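Local coordinates for protein tapirin (Caldicellulosiruptor kristjanssonii, PDB 6N2B) that binds cellulose and probably helps its extremely thermophilic bacterium to adhere to plant biomass, using a C-terminal domain built as a beta-helix, at residues E206-S211 / I527-K532; G244-I249 / E265-M270; E254-G259 / K275-G280; E302-G307 / V322-N327. All blocks are in the same frame, centred on the assembly; numbering follows the deposited sequence.

Four contacts sample the beta-helix of tapirin, and none lies at the calcium site. Interaction 1 is buried side-chain packing between strands 207-211 and 526-531, distant in sequence, and its two segments enclose the other three along the chain. Interaction 2, its centre about 12 Å away, touches it through a probable hydrogen bond between Glu206 and Asn246. Interactions 2 and 3, about 16 Å apart between centres, interleave along the chain, since each joins the same successive coils at a different place on them. Interaction 4 lies about 11 Å from interaction 3 between centres, and strands 275-278 and 300-303 are neighbours in a parallel sheet. The coil-on-coil pairing of interactions 2 to 4 thus builds the elongated domain.

Interaction 1. Residues E206-S211 / I527-K532; sequences EYAVYS and IELIYK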
loop_
_atom_site.group_PDB
_atom_site.type_symbol
_atom_site.label_atom_id
_atom_site.label_comp_id
_atom_site.label_asym_id
_atom_site.label_seq_id
_atom_site.Cartn_x
_atom_site.Cartn_y
_atom_site.Cartn_z
ATOM N N GLU A 206 9.379 -10.084 2.979
ATOM C CA GLU A 206 8.308 -10.082 1.995
ATOM C C GLU A 206 8.007 -8.682 1.461
ATOM O O GLU A 206 7.361 -8.549 0.418
ATOM C CB GLU A 206 7.052 -10.720 2.605
ATOM C CG GLU A 206 5.680 -10.283 2.018
ATOM C CD GLU A 206 5.468 -10.669 0.536
ATOM O OE1 GLU A 206 6.182 -11.560 0.017
ATOM O OE2 GLU A 206 4.588 -10.056 -0.118
ATOM N N TYR A 207 8.507 -7.632 2.093
ATOM C CA TYR A 207 8.064 -6.290 1.748
ATOM C C TYR A 207 8.906 -5.686 0.625
ATOM O O TYR A 207 10.138 -5.800 0.618
ATOM C CB TYR A 207 8.045 -5.411 3.001
ATOM C CG TYR A 207 6.836 -5.818 3.803
ATOM C CD1 TYR A 207 6.867 -6.947 4.631
ATOM C CD2 TYR A 207 5.628 -5.144 3.656
ATOM C CE1 TYR A 207 5.745 -7.351 5.329
ATOM C CE2 TYR A 207 4.493 -5.546 4.345
ATOM C CZ TYR A 207 4.553 -6.649 5.173
ATOM O OH TYR A 207 3.411 -7.036 5.842
ATOM N N ALA A 208 8.210 -5.118 -0.369
ATOM C CA ALA A 208 8.865 -4.235 -1.320
ATOM C C ALA A 208 9.156 -2.886 -0.671
ATOM O O ALA A 208 10.228 -2.295 -0.882
ATOM C CB ALA A 208 7.999 -4.076 -2.565
ATOM N N VAL A 209 8.230 -2.406 0.152
ATOM C CA VAL A 209 8.425 -1.194 0.933
ATOM C C VAL A 209 8.105 -1.531 2.382
ATOM O O VAL A 209 6.963 -1.871 2.708
ATOM C CB VAL A 209 7.547 -0.032 0.432
ATOM C CG1 VAL A 209 7.785 1.221 1.253
ATOM C CG2 VAL A 209 7.824 0.251 -1.014
ATOM N N TYR A 210 9.104 -1.450 3.247
ATOM C CA TYR A 210 8.896 -1.548 4.686
ATOM C C TYR A 210 9.286 -0.207 5.281
ATOM O O TYR A 210 10.458 0.171 5.243
ATOM C CB TYR A 210 9.720 -2.677 5.297
ATOM C CG TYR A 210 9.418 -2.918 6.757
ATOM C CD1 TYR A 210 10.036 -2.165 7.749
ATOM C CD2 TYR A 210 8.515 -3.905 7.150
ATOM C CE1 TYR A 210 9.761 -2.381 9.079
ATOM C CE2 TYR A 210 8.233 -4.132 8.485
ATOM C CZ TYR A 210 8.860 -3.369 9.445
ATOM O OH TYR A 210 8.595 -3.591 10.784
ATOM N N SER A 211 8.316 0.511 5.823
ATOM C CA SER A 211 8.562 1.824 6.408
ATOM C C SER A 211 8.216 1.774 7.890
ATOM O O SER A 211 7.047 1.593 8.257
ATOM C CB SER A 211 7.752 2.902 5.695
ATOM O OG SER A 211 8.301 3.179 4.426
ATOM N N ILE A 527 9.482 6.047 -10.620
ATOM C CA ILE A 527 10.101 4.853 -10.059
ATOM C C ILE A 527 9.237 3.655 -10.415
ATOM O O ILE A 527 8.012 3.701 -10.269
ATOM C CB ILE A 527 10.250 4.963 -8.534
ATOM C CG1 ILE A 527 10.824 6.323 -8.149
ATOM C CG2 ILE A 527 11.076 3.807 -7.998
ATOM C CD1 ILE A 527 12.286 6.418 -8.248
ATOM N N GLU A 528 9.864 2.589 -10.871
ATOM C CA GLU A 528 9.222 1.291 -11.007
ATOM C C GLU A 528 10.000 0.376 -10.077
ATOM O O GLU A 528 11.089 -0.078 -10.433
ATOM C CB GLU A 528 9.259 0.815 -12.455
ATOM C CG GLU A 528 9.044 -0.688 -12.682
ATOM C CD GLU A 528 7.610 -1.028 -13.040
ATOM O OE1 GLU A 528 6.895 -0.119 -13.551
ATOM O OE2 GLU A 528 7.200 -2.196 -12.799
ATOM N N LEU A 529 9.470 0.135 -8.877
ATOM C CA LEU A 529 10.117 -0.730 -7.889
ATOM C C LEU A 529 9.557 -2.144 -8.024
ATOM O O LEU A 529 8.402 -2.402 -7.672
ATOM C CB LEU A 529 9.900 -0.203 -6.474
ATOM C CG LEU A 529 10.262 -1.169 -5.338
ATOM C CD1 LEU A 529 11.740 -1.446 -5.359
ATOM C CD2 LEU A 529 9.896 -0.605 -3.992
ATOM N N ILE A 530 10.367 -3.063 -8.526
ATOM C CA ILE A 530 9.946 -4.447 -8.733
ATOM C C ILE A 530 10.474 -5.273 -7.569
ATOM O O ILE A 530 11.685 -5.466 -7.441
ATOM C CB ILE A 530 10.453 -5.000 -10.075
ATOM C CG1 ILE A 530 10.118 -4.050 -11.221
ATOM C CG2 ILE A 530 9.889 -6.384 -10.336
ATOM C CD1 ILE A 530 10.317 -4.683 -12.588
ATOM N N TYR A 531 9.581 -5.792 -6.731
ATOM C CA TYR A 531 10.029 -6.557 -5.571
ATOM C C TYR A 531 10.806 -7.800 -6.011
ATOM O O TYR A 531 10.396 -8.521 -6.928
ATOM C CB TYR A 531 8.832 -6.943 -4.694
ATOM C CG TYR A 531 9.136 -8.026 -3.674
ATOM C CD1 TYR A 531 9.788 -7.725 -2.480
ATOM C CD2 TYR A 531 8.771 -9.354 -3.908
ATOM C CE1 TYR A 531 10.065 -8.715 -1.553
ATOM C CE2 TYR A 531 9.038 -10.341 -3.003
ATOM C CZ TYR A 531 9.695 -10.026 -1.823
ATOM O OH TYR A 531 9.974 -11.021 -0.902
ATOM N N LYS A 532 11.953 -8.024 -5.382
ATOM C CA LYS A 532 12.717 -9.259 -5.545
ATOM C C LYS A 532 13.266 -9.650 -4.182
ATOM O O LYS A 532 14.043 -8.894 -3.585
ATOM C CB LYS A 532 13.859 -9.105 -6.562
ATOM C CG LYS A 532 13.415 -8.828 -8.000
ATOM C CD LYS A 532 12.970 -10.096 -8.732
ATOM C CE LYS A 532 12.365 -9.778 -10.101
ATOM N NZ LYS A 532 12.091 -10.979 -10.969
#
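Tyr531 lays one face of its ring over the carbonyl oxygen of Glu206, with CE1 3.4 Å from Glu206 O, while Tyr207 O comes up at the ring edge, near its plane, 3.6 Å from the same CE1. The contact belongs to the beta-helix of this domain: the chain turns a corner at Ala208 and Val209, between faces of the coil, and the end of strand 526-531 packs against that corner. No hydrogen bond joins the two segments, so the fit is one of shape. With CG anti to the backbone N (chi1 165°), the tyrosine ring is carried back along the 206-208 backbone, and its hydroxyl bonds to Phe205 O. The Glu206 and Tyr531 side chains cross at about a right angle, carboxylate and ring planes 53° apart, and Glu206 OE2 is bonded to Ser227 and Asn246. Ala208 points its methyl group at the opposing strand, where its CB meets Tyr531 CB at 3.7 Å. A serine in place of Tyr531 would probably leave Phe205 O without its hydroxyl partner and open a gap beside the Glu206 and Tyr207 carbonyls. Two residues earlier in the strand, Leu529 is buried with Phe221 of the neighbouring strand 221-224. One branch of this leucine serves two residues at the corner, CD2 lying 3.6 Å from Ala208 O and 3.7 Å from Val209 CG2.

Interaction 2. Residues G244-I249 / E265-M270; sequences GVNNLI and EIKEIM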
loop_
_atom_site.group_PDB
_atom_site.type_symbol
_atom_site.label_atom_id
_atom_site.label_comp_id
_atom_site.label_asym_id
_atom_site.label_seq_id
_atom_site.Cartn_x
_atom_site.Cartn_y
_atom_site.Cartn_z
ATOM N N GLY A 244 0.048 -6.337 -8.418
ATOM C CA GLY A 244 0.386 -7.612 -7.806
ATOM C C GLY A 244 0.940 -7.546 -6.392
ATOM O O GLY A 244 1.680 -8.449 -5.994
ATOM N N VAL A 245 0.597 -6.508 -5.617
ATOM C CA VAL A 245 1.023 -6.425 -4.226
ATOM C C VAL A 245 0.239 -7.429 -3.387
ATOM O O VAL A 245 -0.992 -7.532 -3.485
ATOM C CB VAL A 245 0.838 -4.993 -3.692
ATOM C CG1 VAL A 245 0.836 -4.979 -2.162
ATOM C CG2 VAL A 245 1.939 -4.090 -4.210
ATOM N N ASN A 246 0.946 -8.169 -2.542
ATOM C CA ASN A 246 0.287 -9.165 -1.705
ATOM C C ASN A 246 -0.430 -8.525 -0.518
ATOM O O ASN A 246 -1.633 -8.721 -0.320
ATOM C CB ASN A 246 1.309 -10.198 -1.232
ATOM C CG ASN A 246 1.727 -11.146 -2.344
ATOM O OD1 ASN A 246 0.917 -11.520 -3.193
ATOM N ND2 ASN A 246 2.995 -11.536 -2.345
ATOM N N ASN A 247 0.285 -7.767 0.293
ATOM C CA ASN A 247 -0.349 -7.087 1.414
ATOM C C ASN A 247 0.042 -5.613 1.431
ATOM O O ASN A 247 1.129 -5.235 0.979
ATOM C CB ASN A 247 0.014 -7.761 2.764
ATOM C CG ASN A 247 -0.112 -9.295 2.718
ATOM O OD1 ASN A 247 -1.220 -9.836 2.664
ATOM N ND2 ASN A 247 1.020 -9.991 2.758
ATOM N N LEU A 248 -0.867 -4.778 1.936
ATOM C CA LEU A 248 -0.577 -3.385 2.266
ATOM C C LEU A 248 -1.060 -3.193 3.692
ATOM O O LEU A 248 -2.263 -3.063 3.913
ATOM C CB LEU A 248 -1.270 -2.418 1.319
ATOM C CG LEU A 248 -0.910 -0.925 1.390
ATOM C CD1 LEU A 248 -1.430 -0.229 0.171
ATOM C CD2 LEU A 248 -1.454 -0.210 2.620
ATOM N N ILE A 249 -0.145 -3.164 4.651
ATOM C CA ILE A 249 -0.492 -2.990 6.061
ATOM C C ILE A 249 -0.076 -1.597 6.514
ATOM O O ILE A 249 1.102 -1.233 6.434
ATOM C CB ILE A 249 0.169 -4.052 6.948
ATOM C CG1 ILE A 249 -0.370 -5.442 6.606
ATOM C CG2 ILE A 249 -0.022 -3.675 8.412
ATOM C CD1 ILE A 249 0.403 -6.561 7.229
ATOM N N GLU A 265 -3.696 -2.946 -6.606
ATOM C CA GLU A 265 -4.094 -4.353 -6.592
ATOM C C GLU A 265 -3.562 -5.016 -5.337
ATOM O O GLU A 265 -2.350 -5.098 -5.151
ATOM C CB GLU A 265 -3.571 -5.099 -7.812
ATOM C CG GLU A 265 -4.321 -4.788 -9.066
ATOM C CD GLU A 265 -3.509 -5.118 -10.288
ATOM O OE1 GLU A 265 -2.735 -6.111 -10.253
ATOM O OE2 GLU A 265 -3.641 -4.375 -11.283
ATOM N N ILE A 266 -4.460 -5.516 -4.500
ATOM C CA ILE A 266 -4.086 -6.201 -3.278
ATOM C C ILE A 266 -4.568 -7.639 -3.362
ATOM O O ILE A 266 -5.775 -7.891 -3.438
ATOM C CB ILE A 266 -4.661 -5.505 -2.041
ATOM C CG1 ILE A 266 -4.244 -4.030 -2.029
ATOM C CG2 ILE A 266 -4.146 -6.220 -0.799
ATOM C CD1 ILE A 266 -2.769 -3.819 -1.658
ATOM N N LYS A 267 -3.626 -8.584 -3.338
ATOM C CA LYS A 267 -3.980 -9.984 -3.540
ATOM C C LYS A 267 -4.492 -10.637 -2.277
ATOM O O LYS A 267 -5.316 -11.549 -2.352
ATOM C CB LYS A 267 -2.782 -10.756 -4.061
ATOM C CG LYS A 267 -2.485 -10.412 -5.491
ATOM C CD LYS A 267 -1.088 -10.808 -5.853
ATOM C CE LYS A 267 -0.949 -12.312 -5.958
ATOM N NZ LYS A 267 0.483 -12.694 -5.749
ATOM N N GLU A 268 -4.023 -10.199 -1.111
ATOM C CA GLU A 268 -4.446 -10.797 0.141
ATOM C C GLU A 268 -5.034 -9.700 1.001
ATOM O O GLU A 268 -6.174 -9.272 0.766
ATOM C CB GLU A 268 -3.290 -11.577 0.782
ATOM C CG GLU A 268 -2.881 -12.855 0.003
ATOM C CD GLU A 268 -4.069 -13.787 -0.335
ATOM O OE1 GLU A 268 -5.076 -13.793 0.424
ATOM O OE2 GLU A 268 -3.992 -14.526 -1.357
ATOM N N ILE A 269 -4.310 -9.186 1.997
ATOM C CA ILE A 269 -4.890 -8.320 3.020
ATOM C C ILE A 269 -4.424 -6.882 2.835
ATOM O O ILE A 269 -3.220 -6.612 2.734
ATOM C CB ILE A 269 -4.549 -8.817 4.435
ATOM C CG1 ILE A 269 -5.316 -10.110 4.735
ATOM C CG2 ILE A 269 -4.850 -7.730 5.466
ATOM C CD1 ILE A 269 -4.506 -11.177 5.453
ATOM N N MET A 270 -5.381 -5.960 2.812
ATOM C CA MET A 270 -5.130 -4.538 3.012
ATOM C C MET A 270 -5.657 -4.172 4.395
ATOM O O MET A 270 -6.871 -4.095 4.604
ATOM C CB MET A 270 -5.792 -3.698 1.926
ATOM C CG MET A 270 -5.479 -2.219 1.994
ATOM S SD MET A 270 -6.274 -1.385 0.605
ATOM C CE MET A 270 -5.304 0.110 0.544
HETATM O O HOH W 1 2.641 -11.318 -6.556
#
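Gly244 meets Glu265 first, through a weak bond in which its N lies 3.3 Å from Glu265 OE1. The glycine stands at a corner with positive phi, and a water links its carbonyl oxygen to Lys267 NZ. Val245 continues in parallel pairing with Ile266: its carbonyl accepts Lys267 N at 2.8 Å between Val245 O and that nitrogen, and on the buried side its CG1 lies beside Ile266 CD1. Asn246 runs alongside Lys267, the two side chains pointing the same way. The lysine bends at chi3 (72°), bringing NZ to within 2.8 Å of Asn246 OD1, in the plane of the amide carbonyl, so that the ammonium group is held by both the amide and the water. The backbone carbonyl of Asn246 takes Glu268 N.

These pairings stack one coil of the beta-helix on the next, the second turning its corner at Lys267 and Glu268, and Glu268 is the extra residue that shifts the register by one before the following strands meet. Asn247 bridges this step with its side chain: OD1 receives Ile269 N on a lone pair, 3.2 Å from OD1 and with a nearly straight N-H...O angle of 167°. Chi1 of -46°, with CG beside the backbone N, brings the amide across to Ile269. Leu248 then resumes the parallel pairing, its N bonded to Ile269 O at 3.1 Å. Its CB packs 3.6 Å from Ile266 CD1, and its CD1 lies 3.9 Å from Met270 CE.

Interaction 3. Residues E254-G259 / K275-G280; sequences EVIVNG and KLVFNG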
loop_
_atom_site.group_PDB
_atom_site.type_symbol
_atom_site.label_atom_id
_atom_site.label_comp_id
_atom_site.label_asym_id
_atom_site.label_seq_id
_atom_site.Cartn_x
_atom_site.Cartn_y
_atom_site.Cartn_z
ATOM N N GLU A 254 -3.536 7.379 8.980
ATOM C CA GLU A 254 -4.173 7.657 7.696
ATOM C C GLU A 254 -3.463 6.887 6.600
ATOM O O GLU A 254 -2.276 6.574 6.714
ATOM C CB GLU A 254 -4.158 9.149 7.275
ATOM C CG GLU A 254 -4.181 10.213 8.382
ATOM C CD GLU A 254 -4.015 11.648 7.838
ATOM O OE1 GLU A 254 -2.917 12.242 7.997
ATOM O OE2 GLU A 254 -4.983 12.172 7.241
ATOM N N VAL A 255 -4.214 6.587 5.539
ATOM C CA VAL A 255 -3.670 6.281 4.224
ATOM C C VAL A 255 -4.399 7.195 3.269
ATOM O O VAL A 255 -5.597 7.024 3.043
ATOM C CB VAL A 255 -3.850 4.817 3.811
ATOM C CG1 VAL A 255 -3.294 4.612 2.396
ATOM C CG2 VAL A 255 -3.147 3.894 4.781
ATOM N N ILE A 256 -3.699 8.173 2.725
ATOM C CA ILE A 256 -4.311 9.189 1.882
ATOM C C ILE A 256 -3.777 8.998 0.477
ATOM O O ILE A 256 -2.586 9.207 0.224
ATOM C CB ILE A 256 -4.018 10.604 2.388
ATOM C CG1 ILE A 256 -4.270 10.708 3.908
ATOM C CG2 ILE A 256 -4.804 11.614 1.571
ATOM C CD1 ILE A 256 -5.735 10.625 4.350
ATOM N N VAL A 257 -4.652 8.614 -0.440
ATOM C CA VAL A 257 -4.306 8.483 -1.851
ATOM C C VAL A 257 -4.853 9.713 -2.570
ATOM O O VAL A 257 -6.070 9.889 -2.667
ATOM C CB VAL A 257 -4.861 7.182 -2.441
ATOM C CG1 VAL A 257 -4.630 7.134 -3.948
ATOM C CG2 VAL A 257 -4.232 5.978 -1.742
ATOM N N ASN A 258 -3.960 10.572 -3.067
ATOM C CA ASN A 258 -4.334 11.821 -3.719
ATOM C C ASN A 258 -4.164 11.721 -5.230
ATOM O O ASN A 258 -3.474 10.834 -5.743
ATOM C CB ASN A 258 -3.498 12.991 -3.195
ATOM C CG ASN A 258 -3.879 13.400 -1.780
ATOM O OD1 ASN A 258 -5.042 13.320 -1.380
ATOM N ND2 ASN A 258 -2.892 13.843 -1.014
ATOM N N GLY A 259 -4.805 12.661 -5.940
ATOM C CA GLY A 259 -4.695 12.754 -7.388
ATOM C C GLY A 259 -5.383 11.609 -8.116
ATOM O O GLY A 259 -6.131 10.819 -7.537
ATOM N N LYS A 275 -7.941 4.997 9.038
ATOM C CA LYS A 275 -8.724 5.594 7.960
ATOM C C LYS A 275 -8.012 5.442 6.612
ATOM O O LYS A 275 -6.777 5.489 6.538
ATOM C CB LYS A 275 -9.015 7.086 8.289
ATOM C CG LYS A 275 -8.708 8.108 7.195
ATOM C CD LYS A 275 -8.985 9.555 7.663
ATOM C CE LYS A 275 -7.756 10.211 8.305
ATOM N NZ LYS A 275 -7.949 11.668 8.601
ATOM N N LEU A 276 -8.798 5.232 5.550
ATOM C CA LEU A 276 -8.309 5.195 4.175
ATOM C C LEU A 276 -9.121 6.187 3.355
ATOM O O LEU A 276 -10.348 6.235 3.472
ATOM C CB LEU A 276 -8.413 3.785 3.576
ATOM C CG LEU A 276 -8.245 3.584 2.064
ATOM C CD1 LEU A 276 -6.914 4.160 1.581
ATOM C CD2 LEU A 276 -8.342 2.101 1.715
ATOM N N VAL A 277 -8.447 6.997 2.548
ATOM C CA VAL A 277 -9.128 8.048 1.807
ATOM C C VAL A 277 -8.561 8.091 0.399
ATOM O O VAL A 277 -7.379 8.395 0.214
ATOM C CB VAL A 277 -8.983 9.428 2.479
ATOM C CG1 VAL A 277 -9.769 10.474 1.723
ATOM C CG2 VAL A 277 -9.461 9.375 3.911
ATOM N N PHE A 278 -9.393 7.783 -0.590
ATOM C CA PHE A 278 -9.118 8.160 -1.970
ATOM C C PHE A 278 -9.715 9.540 -2.188
ATOM O O PHE A 278 -10.936 9.704 -2.158
ATOM C CB PHE A 278 -9.705 7.156 -2.946
ATOM C CG PHE A 278 -8.935 5.894 -3.030
ATOM C CD1 PHE A 278 -9.109 4.907 -2.084
ATOM C CD2 PHE A 278 -8.028 5.689 -4.058
ATOM C CE1 PHE A 278 -8.394 3.730 -2.159
ATOM C CE2 PHE A 278 -7.317 4.513 -4.141
ATOM C CZ PHE A 278 -7.506 3.529 -3.187
ATOM N N ASN A 279 -8.860 10.533 -2.410
ATOM C CA ASN A 279 -9.316 11.911 -2.305
ATOM C C ASN A 279 -10.104 12.378 -3.520
ATOM O O ASN A 279 -10.977 13.242 -3.387
ATOM C CB ASN A 279 -8.126 12.824 -2.078
ATOM C CG ASN A 279 -8.413 13.860 -1.048
ATOM O OD1 ASN A 279 -8.544 13.540 0.135
ATOM N ND2 ASN A 279 -8.535 15.116 -1.478
ATOM N N GLY A 280 -9.810 11.846 -4.698
ATOM C CA GLY A 280 -10.540 12.254 -5.878
ATOM C C GLY A 280 -9.744 12.250 -7.165
ATOM O O GLY A 280 -8.654 12.824 -7.252
HETATM O O HOH W 2 -7.158 10.223 -5.291
HETATM O O HOH W 3 -7.294 13.741 -4.939
#
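The Phe278 ring carries Val257 over one face, the valine CB standing 4.2 Å from the ring centroid and 26° off its normal in a CH-pi contact, and it also forms an edge-to-face pair with Tyr309. Val257 and Phe278 belong to a parallel sheet forming one face of the beta-helix, in which strands 254-257 and 275-278 run side by side at only 7°. The valine reaches the rim as well: its CG1, anti to the backbone N, lies 3.7 Å from Phe278 CD2. Two other flat groups, the amides of Asn258 and Asn279 just past the strands, extend side by side with planes at 85°, Asn258 OD1 lying nearest Asn279 CB. Backbone bonds zip the strands together, Val257 N to Val277 O at 2.8 Å and Asn279 N to Val257 O at 2.9 Å among them. Ile256 and Val277 pair on the surface opposite to Val257 and Phe278, the isoleucine bringing CD1 3.9 Å from Val277 CB. Glu254 shares that side with Lys275, whose bent chain sets NZ 3.3 Å from Glu254 OE2; the hydrogen bond in this salt bridge is weak, and the other carboxylate oxygen is paired with Arg233. At the strand ends two waters add to the pairing. One donates to both Val257 O and Gly259 O; the other accepts from Gly259 N and donates to Gly280 O, 2.8 Å from that oxygen.

Interaction 4. Residues E302-G307 / V322-N327; sequences ELNGYG and VKNYGN
Gly305 lies directly against the backbone of Asn324 to Gly326, in the close part of a contact between successive coils of the beta-helix. The facing chain makes a type I' turn from Lys323 to Gly326, just beyond the parallel pairing of Leu303 with Val322. Asn304, buried beside this turn, uses both ends of its amide. Its OD1 accepts Asn324 ND2 at 2.6 Å, the two amides nearly coplanar at 20°, while its ND2 donates to Glu302 OE2, also at 2.6 Å, on the anti side and out of the carboxylate plane. With CG beside the backbone N (chi1 -78°), the amide sits between these partners. A leucine in its place would probably leave Asn324 ND2 without its acceptor and take away one partner of the Glu302 carboxylate. That carboxylate also forms a long salt bridge, its OE2 3.6 Å from Lys323 NZ, though the lysine is hydrogen-bonded to Gln321.

The looser, outer part is the tyrosine pair. Tyr306 and the exposed Tyr325 set their rings near parallel, at 8°, but slid so far that they barely overlap: Tyr325 CB covers a face of Tyr306, and Tyr306 OH stands over the centre of the Tyr325 ring. Apart from this pair, a water accepts from Gly307 N and Asn327 ND2 and donates to Tyr325 O. Asn327 OD1 is bonded to Arg346, and Asn327 N bonds directly to Gly307 O at 3.1 Å.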
loop_
_atom_site.group_PDB
_atom_site.type_symbol
_atom_site.label_atom_id
_atom_site.label_comp_id
_atom_site.label_asym_id
_atom_site.label_seq_id
_atom_site.Cartn_x
_atom_site.Cartn_y
_atom_site.Cartn_z
ATOM N N GLU A 302 -13.084 6.352 2.620
ATOM C CA GLU A 302 -13.728 7.372 1.808
ATOM C C GLU A 302 -13.298 7.158 0.364
ATOM O O GLU A 302 -12.142 7.411 0.003
ATOM C CB GLU A 302 -13.357 8.761 2.312
ATOM C CG GLU A 302 -14.075 9.898 1.641
ATOM C CD GLU A 302 -13.604 11.238 2.162
ATOM O OE1 GLU A 302 -13.071 11.275 3.300
ATOM O OE2 GLU A 302 -13.756 12.247 1.432
ATOM N N LEU A 303 -14.229 6.679 -0.457
ATOM C CA LEU A 303 -13.957 6.381 -1.857
ATOM C C LEU A 303 -14.553 7.503 -2.698
ATOM O O LEU A 303 -15.648 7.392 -3.252
ATOM C CB LEU A 303 -14.529 5.018 -2.233
ATOM C CG LEU A 303 -13.942 3.891 -1.393
ATOM C CD1 LEU A 303 -14.569 2.540 -1.735
ATOM C CD2 LEU A 303 -12.438 3.847 -1.582
ATOM N N ASN A 304 -13.825 8.615 -2.766
ATOM C CA ASN A 304 -14.204 9.662 -3.697
ATOM C C ASN A 304 -13.897 9.208 -5.102
ATOM O O ASN A 304 -13.142 8.268 -5.327
ATOM C CB ASN A 304 -13.484 10.970 -3.406
ATOM C CG ASN A 304 -14.085 11.694 -2.241
ATOM O OD1 ASN A 304 -15.171 12.274 -2.354
ATOM N ND2 ASN A 304 -13.406 11.643 -1.093
ATOM N N GLY A 305 -14.476 9.908 -6.063
ATOM C CA GLY A 305 -14.862 9.297 -7.304
ATOM C C GLY A 305 -14.050 9.702 -8.514
ATOM O O GLY A 305 -13.070 10.449 -8.443
ATOM N N TYR A 306 -14.592 9.288 -9.658
ATOM C CA TYR A 306 -13.911 8.835 -10.855
ATOM C C TYR A 306 -12.935 7.756 -10.435
ATOM O O TYR A 306 -11.745 7.991 -10.205
ATOM C CB TYR A 306 -13.338 10.015 -11.613
ATOM C CG TYR A 306 -14.516 10.763 -12.188
ATOM C CD1 TYR A 306 -15.550 10.063 -12.817
ATOM C CD2 TYR A 306 -14.659 12.141 -12.025
ATOM C CE1 TYR A 306 -16.665 10.720 -13.313
ATOM C CE2 TYR A 306 -15.779 12.809 -12.527
ATOM C CZ TYR A 306 -16.776 12.091 -13.167
ATOM O OH TYR A 306 -17.883 12.741 -13.660
ATOM N N GLY A 307 -13.492 6.564 -10.279
ATOM C CA GLY A 307 -12.761 5.408 -9.835
ATOM C C GLY A 307 -13.656 4.192 -9.811
ATOM O O GLY A 307 -14.869 4.308 -9.616
ATOM N N VAL A 322 -18.980 6.308 -0.301
ATOM C CA VAL A 322 -18.778 6.208 -1.733
ATOM C C VAL A 322 -19.451 7.441 -2.317
ATOM O O VAL A 322 -20.680 7.560 -2.260
ATOM C CB VAL A 322 -19.377 4.913 -2.300
ATOM C CG1 VAL A 322 -19.142 4.799 -3.799
ATOM C CG2 VAL A 322 -18.805 3.714 -1.570
ATOM N N LYS A 323 -18.662 8.382 -2.836
ATOM C CA LYS A 323 -19.263 9.635 -3.276
ATOM C C LYS A 323 -18.476 10.240 -4.429
ATOM O O LYS A 323 -17.421 9.738 -4.834
ATOM C CB LYS A 323 -19.380 10.642 -2.121
ATOM C CG LYS A 323 -18.060 11.083 -1.532
ATOM C CD LYS A 323 -18.210 11.598 -0.110
ATOM C CE LYS A 323 -17.083 12.572 0.249
ATOM N NZ LYS A 323 -17.228 13.156 1.621
ATOM N N ASN A 324 -19.030 11.337 -4.951
ATOM C CA ASN A 324 -18.448 12.120 -6.043
ATOM C C ASN A 324 -18.110 11.241 -7.244
ATOM O O ASN A 324 -17.016 11.303 -7.801
ATOM C CB ASN A 324 -17.237 12.909 -5.558
ATOM C CG ASN A 324 -17.620 13.954 -4.529
ATOM O OD1 ASN A 324 -18.462 14.811 -4.800
ATOM N ND2 ASN A 324 -17.046 13.864 -3.329
ATOM N N TYR A 325 -19.085 10.428 -7.645
ATOM C CA TYR A 325 -19.096 9.533 -8.810
ATOM C C TYR A 325 -18.267 8.272 -8.607
ATOM O O TYR A 325 -18.030 7.543 -9.580
ATOM C CB TYR A 325 -18.645 10.234 -10.092
ATOM C CG TYR A 325 -19.602 11.315 -10.503
ATOM C CD1 TYR A 325 -19.445 12.616 -10.035
ATOM C CD2 TYR A 325 -20.690 11.038 -11.330
ATOM C CE1 TYR A 325 -20.336 13.627 -10.388
ATOM C CE2 TYR A 325 -21.590 12.041 -11.696
ATOM C CZ TYR A 325 -21.406 13.336 -11.219
ATOM O OH TYR A 325 -22.279 14.344 -11.569
ATOM N N GLY A 326 -17.858 7.961 -7.380
ATOM C CA GLY A 326 -17.118 6.735 -7.150
ATOM C C GLY A 326 -17.979 5.497 -7.319
ATOM O O GLY A 326 -19.176 5.499 -7.049
ATOM N N ASN A 327 -17.337 4.419 -7.771
ATOM C CA ASN A 327 -17.967 3.124 -7.996
ATOM C C ASN A 327 -17.333 2.113 -7.064
ATOM O O ASN A 327 -16.122 1.885 -7.134
ATOM C CB ASN A 327 -17.775 2.650 -9.431
ATOM C CG ASN A 327 -18.835 3.148 -10.349
ATOM O OD1 ASN A 327 -19.723 2.396 -10.745
ATOM N ND2 ASN A 327 -18.755 4.428 -10.707
HETATM O O HOH W 4 -16.443 6.633 -11.247
#